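Local atomic coordinates of cytosol aminopeptidase (Coxiella burnetii, PDB entry 3IJ3), a protein that probably acts as a manganese-dependent metalloaminopeptidase of the M17 family, removing amino acids from the N-termini of peptides. Residues 214-219 with 230-235. Numbering follows the deposited sequence.
Sequences TEFPAI and PLLIDL. With EDO (1,2-ethanediol), chain K.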
# COMPACT_ATOMS: atom_id res chain seq x y z
N THR A 214 10.87 38.70 2.73
CA THR A 214 11.61 39.38 1.66
C THR A 214 13.02 38.90 1.42
O THR A 214 13.42 38.67 0.28
CB THR A 214 11.69 40.91 1.97
OG1 THR A 214 10.38 41.46 1.92
CG2 THR A 214 12.58 41.65 0.96
N GLU A 215 13.78 38.74 2.50
CA GLU A 215 15.19 38.44 2.41
C GLU A 215 15.54 36.94 2.32
O GLU A 215 16.57 36.60 1.76
CB GLU A 215 15.92 39.08 3.59
CG GLU A 215 15.81 40.63 3.64
CD GLU A 215 16.63 41.32 2.59
OE1 GLU A 215 17.56 40.69 2.03
OE2 GLU A 215 16.36 42.52 2.36
N PHE A 216 14.72 36.09 2.94
CA PHE A 216 14.92 34.63 2.96
C PHE A 216 13.63 33.95 2.53
O PHE A 216 13.02 33.20 3.30
CB PHE A 216 15.33 34.21 4.37
CG PHE A 216 16.63 34.82 4.80
CD1 PHE A 216 17.82 34.17 4.57
CD2 PHE A 216 16.66 36.08 5.39
CE1 PHE A 216 19.03 34.75 4.94
CE2 PHE A 216 17.86 36.67 5.73
CZ PHE A 216 19.03 36.01 5.51
N PRO A 217 13.20 34.19 1.27
CA PRO A 217 11.92 33.64 0.82
C PRO A 217 11.75 32.12 0.88
O PRO A 217 10.61 31.66 1.04
CB PRO A 217 11.81 34.15 -0.63
CG PRO A 217 13.25 34.35 -1.07
CD PRO A 217 13.92 34.86 0.18
N ALA A 218 12.84 31.37 0.79
CA ALA A 218 12.73 29.92 0.80
C ALA A 218 12.46 29.41 2.21
O ALA A 218 11.70 28.45 2.40
CB ALA A 218 14.02 29.27 0.17
N ILE A 219 13.05 30.07 3.21
CA ILE A 219 12.75 29.70 4.62
C ILE A 219 11.28 30.00 4.89
O ILE A 219 10.53 29.19 5.47
CB ILE A 219 13.65 30.48 5.61
CG1 ILE A 219 15.13 30.24 5.31
CG2 ILE A 219 13.32 30.07 7.07
CD1 ILE A 219 16.10 31.04 6.25
N PRO A 230 7.95 31.05 10.94
CA PRO A 230 9.35 30.75 10.68
C PRO A 230 10.28 31.91 10.99
O PRO A 230 9.86 33.08 11.00
CB PRO A 230 9.35 30.46 9.18
CG PRO A 230 8.30 31.36 8.64
CD PRO A 230 7.21 31.31 9.69
N LEU A 231 11.54 31.58 11.21
CA LEU A 231 12.56 32.59 11.49
C LEU A 231 13.95 32.08 11.15
O LEU A 231 14.12 30.89 10.87
CB LEU A 231 12.45 33.05 12.93
CG LEU A 231 12.54 32.00 14.03
CD1 LEU A 231 14.01 31.78 14.32
CD2 LEU A 231 11.85 32.38 15.32
N LEU A 232 14.90 33.00 11.11
CA LEU A 232 16.30 32.66 10.91
C LEU A 232 17.06 33.20 12.11
O LEU A 232 16.93 34.37 12.47
CB LEU A 232 16.85 33.27 9.62
CG LEU A 232 18.35 33.10 9.37
CD1 LEU A 232 18.74 31.62 9.18
CD2 LEU A 232 18.76 33.92 8.18
N ILE A 233 17.81 32.33 12.75
CA ILE A 233 18.67 32.68 13.89
C ILE A 233 20.10 32.89 13.34
O ILE A 233 20.61 32.00 12.67
CB ILE A 233 18.69 31.54 14.92
CG1 ILE A 233 17.28 31.24 15.40
CG2 ILE A 233 19.62 31.87 16.13
CD1 ILE A 233 17.12 29.82 15.97
N ASP A 234 20.74 34.00 13.71
CA ASP A 234 22.09 34.37 13.23
C ASP A 234 22.93 34.84 14.41
O ASP A 234 22.70 35.93 14.94
CB ASP A 234 21.92 35.48 12.17
CG ASP A 234 23.23 35.86 11.45
OD1 ASP A 234 24.30 35.33 11.75
OD2 ASP A 234 23.15 36.74 10.52
N LEU A 235 23.82 33.98 14.88
CA LEU A 235 24.70 34.27 16.01
C LEU A 235 26.12 34.51 15.55
O LEU A 235 26.62 33.83 14.63
CB LEU A 235 24.67 33.11 17.03
CG LEU A 235 25.67 33.10 18.21
CD1 LEU A 235 25.18 32.21 19.36
CD2 LEU A 235 27.08 32.63 17.76
C1 EDO K . 15.53 36.86 -3.53
O1 EDO K . 14.66 36.91 -4.67
C2 EDO K . 15.54 38.18 -2.79
O2 EDO K . 16.13 37.97 -1.49
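Pro230 CB lies against the carbonyl oxygen of Ile219, 4.1 Å from Ile219 O, where the two backbones come nearest, CA to CA. Leu231 points away from the helical segment, and its side chain packs on Pro186 of helix 186-200; its carbonyl oxygen meets Ile219 in van der Waals contact, Leu231 O lying 4.0 Å from Ile219 CG2. On the strand side, Leu232 carries most of the apolar contact. Its CG stands anti to the backbone N (chi1 174°), which sends the forked end across to the helical segment, where each methyl has its own partner. CD1 of Leu232 meets Ile219 CD1 at 4.0 Å, the two side chains crossing at about a right angle, and the same Ile219 CD1 lies 4.1 Å from Leu232 CB. CD2 of Leu232 sits over one face of the Phe216 ring in a CH-pi contact, 3.5 Å from the ring centroid and 19° off the normal, displaced toward the CE1-CZ rim. Strand 231-237 runs antiparallel to both of its neighbours, 203-208 and 295-305, in the large mixed sheet of the M17 catalytic domain; Leu232 points from one face of that sheet into the junction between helices 209-215 and 217-223. At this break Phe216 leaves helical geometry and occupies the N-cap position of the second helix; its ring also touches Ile207 and makes a cation-pi contact with Arg321.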